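Local coordinates for 457aa long hypothetical protein (Pyrococcus horikoshii, PDB 2CSU), which is of unknown function but combines a Rossmann-type CoA-binding domain with two domains related to those of succinyl-CoA ligases, at residues 189-194 with 216-221; 208-213 with 232-237. All blocks are in the same frame, centred on the assembly; numbering follows the deposited sequence.

Interaction 1: 189-194 with 216-221; sequences DFAELM and GKKFME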
loop_
_atom_site.group_PDB
_atom_site.type_symbol
_atom_site.label_atom_id
_atom_site.label_comp_id
_atom_site.label_asym_id
_atom_site.label_seq_id
_atom_site.Cartn_x
_atom_site.Cartn_y
_atom_site.Cartn_z
ATOM N N ASP A 189 -3.023 29.390 -10.151
ATOM C CA ASP A 189 -3.848 28.446 -9.396
ATOM C C ASP A 189 -4.153 27.175 -10.190
ATOM O O ASP A 189 -3.617 26.936 -11.264
ATOM C CB ASP A 189 -5.149 29.144 -8.992
ATOM C CG ASP A 189 -5.854 29.684 -10.230
ATOM O OD1 ASP A 189 -5.631 29.133 -11.307
ATOM O OD2 ASP A 189 -6.620 30.636 -10.105
ATOM N N PHE A 190 -5.025 26.361 -9.597
ATOM C CA PHE A 190 -5.445 25.106 -10.210
ATOM C C PHE A 190 -5.947 25.343 -11.634
ATOM O O PHE A 190 -5.498 24.683 -12.585
ATOM C CB PHE A 190 -6.588 24.458 -9.417
ATOM C CG PHE A 190 -6.176 23.890 -8.093
ATOM C CD1 PHE A 190 -5.218 22.885 -8.022
ATOM C CD2 PHE A 190 -6.770 24.342 -6.917
ATOM C CE1 PHE A 190 -4.852 22.334 -6.794
ATOM C CE2 PHE A 190 -6.416 23.804 -5.690
ATOM C CZ PHE A 190 -5.453 22.797 -5.624
ATOM N N ALA A 191 -6.881 26.283 -11.772
ATOM C CA ALA A 191 -7.485 26.591 -13.068
ATOM C C ALA A 191 -6.471 26.915 -14.159
ATOM O O ALA A 191 -6.518 26.352 -15.250
ATOM C CB ALA A 191 -8.453 27.746 -12.923
ATOM N N GLU A 192 -5.572 27.847 -13.870
ATOM C CA GLU A 192 -4.577 28.233 -14.845
ATOM C C GLU A 192 -3.678 27.050 -15.164
ATOM O O GLU A 192 -3.257 26.881 -16.304
ATOM C CB GLU A 192 -3.757 29.413 -14.326
ATOM C CG GLU A 192 -4.434 30.772 -14.557
ATOM C CD GLU A 192 -4.173 31.761 -13.430
ATOM O OE1 GLU A 192 -2.993 31.966 -13.073
ATOM O OE2 GLU A 192 -5.150 32.337 -12.897
ATOM N N LEU A 193 -3.393 26.231 -14.159
ATOM C CA LEU A 193 -2.548 25.073 -14.374
ATOM C C LEU A 193 -3.269 24.025 -15.222
ATOM O O LEU A 193 -2.669 23.435 -16.112
ATOM C CB LEU A 193 -2.109 24.486 -13.045
ATOM C CG LEU A 193 -0.992 25.269 -12.353
ATOM C CD1 LEU A 193 -0.701 24.618 -11.011
ATOM C CD2 LEU A 193 0.273 25.293 -13.225
HETATM N N MSE A 194 -4.558 23.817 -14.956
HETATM C CA MSE A 194 -5.340 22.859 -15.719
HETATM C C MSE A 194 -5.467 23.331 -17.158
HETATM O O MSE A 194 -5.523 22.512 -18.074
HETATM C CB MSE A 194 -6.741 22.668 -15.117
HETATM C CG MSE A 194 -6.781 21.749 -13.903
HETATM SE SE MSE A 194 -8.406 21.668 -13.044
HETATM C CE MSE A 194 -8.664 23.218 -12.896
ATOM N N GLY A 216 -14.123 29.167 -7.384
ATOM C CA GLY A 216 -14.805 27.915 -7.690
ATOM C C GLY A 216 -15.464 27.945 -9.071
ATOM O O GLY A 216 -15.562 26.940 -9.762
ATOM N N LYS A 217 -15.939 29.120 -9.464
ATOM C CA LYS A 217 -16.607 29.295 -10.750
ATOM C C LYS A 217 -15.658 29.032 -11.916
ATOM O O LYS A 217 -15.982 28.274 -12.829
ATOM C CB LYS A 217 -17.162 30.718 -10.852
ATOM C CG LYS A 217 -17.753 31.091 -12.209
ATOM C CD LYS A 217 -19.024 30.307 -12.531
ATOM C CE LYS A 217 -19.384 30.392 -14.002
ATOM N NZ LYS A 217 -18.694 29.320 -14.765
ATOM N N LYS A 218 -14.494 29.680 -11.886
ATOM C CA LYS A 218 -13.492 29.530 -12.940
ATOM C C LYS A 218 -12.972 28.088 -12.988
ATOM O O LYS A 218 -12.785 27.512 -14.062
ATOM C CB LYS A 218 -12.333 30.495 -12.688
ATOM C CG LYS A 218 -11.227 30.428 -13.723
ATOM C CD LYS A 218 -10.054 31.328 -13.336
ATOM C CE LYS A 218 -8.928 31.278 -14.375
ATOM N NZ LYS A 218 -7.752 32.095 -13.956
ATOM N N PHE A 219 -12.755 27.514 -11.809
ATOM C CA PHE A 219 -12.265 26.150 -11.682
ATOM C C PHE A 219 -13.193 25.156 -12.381
ATOM O O PHE A 219 -12.763 24.367 -13.233
ATOM C CB PHE A 219 -12.145 25.786 -10.196
ATOM C CG PHE A 219 -11.566 24.419 -9.944
ATOM C CD1 PHE A 219 -10.249 24.277 -9.500
ATOM C CD2 PHE A 219 -12.338 23.270 -10.140
ATOM C CE1 PHE A 219 -9.711 23.006 -9.252
ATOM C CE2 PHE A 219 -11.804 21.989 -9.896
ATOM C CZ PHE A 219 -10.486 21.864 -9.450
HETATM N N MSE A 220 -14.472 25.198 -12.024
HETATM C CA MSE A 220 -15.435 24.278 -12.609
HETATM C C MSE A 220 -15.577 24.398 -14.127
HETATM O O MSE A 220 -15.644 23.386 -14.827
HETATM C CB MSE A 220 -16.802 24.441 -11.936
HETATM C CG MSE A 220 -16.898 23.774 -10.561
HETATM SE SE MSE A 220 -15.673 22.451 -10.308
HETATM C CE MSE A 220 -15.658 22.342 -8.571
ATOM N N GLU A 221 -15.607 25.622 -14.643
ATOM C CA GLU A 221 -15.752 25.804 -16.078
ATOM C C GLU A 221 -14.493 25.381 -16.829
ATOM O O GLU A 221 -14.573 24.898 -17.951
ATOM C CB GLU A 221 -16.110 27.256 -16.406
ATOM C CG GLU A 221 -16.504 27.464 -17.868
ATOM C CD GLU A 221 -17.639 26.536 -18.323
ATOM O OE1 GLU A 221 -18.753 26.604 -17.748
ATOM O OE2 GLU A 221 -17.411 25.736 -19.264
#
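Ala191 and Phe219 are the nearest CA pair of two neighbouring helices, 5.0 Å apart, in the flavodoxin-like domain of the succinyl-CoA ligase type. The helices run nearly parallel, at 22°, and both lie on the sheet face that carries Leu208 and Ile210. Apolar contact centres on the Phe219 ring. At its edge, near the ring plane, Phe190 CB comes to 3.4 Å from Phe219 CE1; the two ring planes are at 84°, but the offset approach makes the pair neither a stack nor edge-to-face. Over one face, selenomethionine Met194 makes a CH-pi contact, its CE 4.0 Å from the Phe219 ring centroid and 18° off the normal. Met194 SE, 4.5 Å from the same centroid, makes the contact Met-aromatic as well, and the bend at chi3 turns the methyl CE over the ring. Among the polar groups, Asp189 N-caps the first helix through a straight Glu192 N to Asp189 OD1 bond. Glu192 OE1 is bridged to Arg123, so its carboxylate joins two cations. Lys218, fully extended with CG anti to the backbone N, passes its CE 3.8 Å from Ala191 CB and ends in a salt bridge, Lys218 NZ to Glu192 OE2 at 2.8 Å.

Interaction 2: 208-213 with 232-237; sequences LYIEGV and IIALKA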
loop_
_atom_site.group_PDB
_atom_site.type_symbol
_atom_site.label_atom_id
_atom_site.label_comp_id
_atom_site.label_asym_id
_atom_site.label_seq_id
_atom_site.Cartn_x
_atom_site.Cartn_y
_atom_site.Cartn_z
ATOM N N LEU A 208 -5.139 15.872 -8.444
ATOM C CA LEU A 208 -5.187 17.063 -7.607
ATOM C C LEU A 208 -5.409 16.759 -6.136
ATOM O O LEU A 208 -6.218 15.905 -5.797
ATOM C CB LEU A 208 -6.323 17.997 -8.063
ATOM C CG LEU A 208 -6.394 18.626 -9.463
ATOM C CD1 LEU A 208 -7.687 19.443 -9.575
ATOM C CD2 LEU A 208 -5.191 19.527 -9.707
ATOM N N TYR A 209 -4.665 17.439 -5.267
ATOM C CA TYR A 209 -4.897 17.312 -3.832
ATOM C C TYR A 209 -5.396 18.700 -3.470
ATOM O O TYR A 209 -4.612 19.644 -3.366
ATOM C CB TYR A 209 -3.643 17.030 -3.014
ATOM C CG TYR A 209 -3.969 17.089 -1.524
ATOM C CD1 TYR A 209 -4.706 16.073 -0.917
ATOM C CD2 TYR A 209 -3.605 18.189 -0.746
ATOM C CE1 TYR A 209 -5.079 16.136 0.422
ATOM C CE2 TYR A 209 -3.975 18.271 0.610
ATOM C CZ TYR A 209 -4.714 17.232 1.183
ATOM O OH TYR A 209 -5.096 17.278 2.504
ATOM N N ILE A 210 -6.704 18.818 -3.284
ATOM C CA ILE A 210 -7.319 20.100 -2.981
ATOM C C ILE A 210 -7.742 20.314 -1.541
ATOM O O ILE A 210 -8.373 19.457 -0.923
ATOM C CB ILE A 210 -8.583 20.328 -3.845
ATOM C CG1 ILE A 210 -8.239 20.208 -5.331
ATOM C CG2 ILE A 210 -9.188 21.684 -3.525
ATOM C CD1 ILE A 210 -9.438 19.970 -6.211
ATOM N N GLU A 211 -7.383 21.477 -1.018
ATOM C CA GLU A 211 -7.783 21.867 0.317
ATOM C C GLU A 211 -8.908 22.863 0.057
ATOM O O GLU A 211 -9.899 22.896 0.780
ATOM C CB GLU A 211 -6.614 22.511 1.061
ATOM C CG GLU A 211 -5.715 21.477 1.719
ATOM C CD GLU A 211 -4.503 22.080 2.388
ATOM O OE1 GLU A 211 -4.489 23.307 2.612
ATOM O OE2 GLU A 211 -3.567 21.315 2.705
ATOM N N GLY A 212 -8.761 23.640 -1.016
ATOM C CA GLY A 212 -9.851 24.505 -1.445
ATOM C C GLY A 212 -9.405 25.475 -2.543
ATOM O O GLY A 212 -8.265 25.915 -2.605
ATOM N N VAL A 213 -10.348 25.767 -3.457
ATOM C CA VAL A 213 -10.051 26.710 -4.527
ATOM C C VAL A 213 -10.584 28.106 -4.199
ATOM O O VAL A 213 -11.427 28.295 -3.333
ATOM C CB VAL A 213 -10.707 26.193 -5.807
ATOM C CG1 VAL A 213 -10.385 24.712 -5.996
ATOM C CG2 VAL A 213 -12.210 26.369 -5.723
ATOM N N ILE A 232 -9.111 14.425 -14.909
ATOM C CA ILE A 232 -8.657 15.124 -13.728
ATOM C C ILE A 232 -9.201 14.347 -12.531
ATOM O O ILE A 232 -10.396 14.083 -12.455
ATOM C CB ILE A 232 -9.194 16.572 -13.722
ATOM C CG1 ILE A 232 -8.620 17.335 -14.925
ATOM C CG2 ILE A 232 -8.858 17.251 -12.406
ATOM C CD1 ILE A 232 -9.191 18.725 -15.142
ATOM N N ILE A 233 -8.311 13.964 -11.615
ATOM C CA ILE A 233 -8.689 13.213 -10.420
ATOM C C ILE A 233 -8.375 14.071 -9.189
ATOM O O ILE A 233 -7.216 14.446 -8.969
ATOM C CB ILE A 233 -7.900 11.872 -10.298
ATOM C CG1 ILE A 233 -8.124 10.986 -11.528
ATOM C CG2 ILE A 233 -8.386 11.095 -9.083
ATOM C CD1 ILE A 233 -7.607 11.554 -12.820
ATOM N N ALA A 234 -9.403 14.372 -8.392
ATOM C CA ALA A 234 -9.235 15.198 -7.198
ATOM C C ALA A 234 -9.498 14.492 -5.877
ATOM O O ALA A 234 -10.502 13.805 -5.707
ATOM C CB ALA A 234 -10.130 16.434 -7.286
ATOM N N LEU A 235 -8.571 14.672 -4.947
ATOM C CA LEU A 235 -8.675 14.123 -3.600
ATOM C C LEU A 235 -8.926 15.377 -2.761
ATOM O O LEU A 235 -8.040 16.220 -2.612
ATOM C CB LEU A 235 -7.356 13.444 -3.177
ATOM C CG LEU A 235 -7.210 13.067 -1.684
ATOM C CD1 LEU A 235 -8.355 12.143 -1.257
ATOM C CD2 LEU A 235 -5.855 12.396 -1.439
ATOM N N LYS A 236 -10.146 15.515 -2.255
ATOM C CA LYS A 236 -10.532 16.674 -1.458
ATOM C C LYS A 236 -10.491 16.362 0.037
ATOM O O LYS A 236 -11.114 15.431 0.528
ATOM C CB LYS A 236 -11.946 17.100 -1.858
ATOM C CG LYS A 236 -12.499 18.204 -0.948
ATOM C CD LYS A 236 -11.952 19.587 -1.308
ATOM C CE LYS A 236 -12.553 20.702 -0.445
ATOM N NZ LYS A 236 -11.919 20.708 0.874
ATOM N N ALA A 237 -9.678 17.154 0.756
ATOM C CA ALA A 237 -9.557 16.945 2.194
ATOM C C ALA A 237 -10.642 17.697 2.964
ATOM O O ALA A 237 -11.017 18.818 2.639
ATOM C CB ALA A 237 -8.178 17.443 2.633
#
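Tyr209 and Leu235 face each other across two adjacent parallel strands, the two strands of a beta-alpha-beta unit whose crossover is helix 216-229. Four backbone bonds fix the register, from Leu208 N to Ile233 O at 2.6 Å through to Ala237 N to Ile210 O, and pair Leu208 with Ala234, Tyr209 with Leu235 and Ile210 with Lys236. On the sheet face of Tyr209 and Leu235, both side chains have CG anti to the backbone N (Tyr209 chi1 173°). They meet obliquely, with Leu235 CD2 in the plane of the tyrosine ring at its edge, 3.9 Å from Tyr209 CD1. The ring extends past Leu235 to Ala237, whose CB lies only 3.1 Å from Tyr209 OH; this hydroxyl is buried and has no polar partner in the model. Gly304 and Val307 of the second subunit pack on Tyr209 and Ala237, placing this face near the dimer interface.

The other face carries Leu208, Ile210, Ala234 and Lys236. The small Ala234 CB touches Ile210 CD1 at 3.8 Å, and Leu208 CD1 reaches Ile232 CG2 at the same distance, the two side chains crossing at a slant. Phe190 and Phe219 lie against Leu208 and Ile210 here. Lys236 runs at about a right angle to Ile210, its CD 4.1 Å from Ile210 CG2. Bends at chi2 and chi4 turn its amine back to the loop beyond the strand ends, and Tyr261 adds a cation-pi contact. Two carbonyls grip this amine: Lys236 NZ lies 2.7 Å from Ala237 O and 3.0 Å from Glu211 O, the latter approached from above the carbonyl plane, 51° out of it.

In the fold
Interaction 2 is the more buried of the two and forms part of the sheet; interaction 1, partly buried, joins two helices that pack on one face of that sheet. Their centres are 12 Å apart, and the segments alternate along the chain, in the order helix 190-197, strand 205-210, helix 216-229, strand 232-236. Direct packing joins them: Phe219 CZ lies 3.7 Å from Leu208 CD1, and Met194 SE 3.7 Å from Ile232 CD1. Their chemistry follows their place. Backbone hydrogen bonds dominate between the strands, whereas the helices meet through side chains alone, apolar toward the sheet and charged near their N-terminal ends, through Lys218 and Glu192. Only interaction 2 is touched by the second subunit.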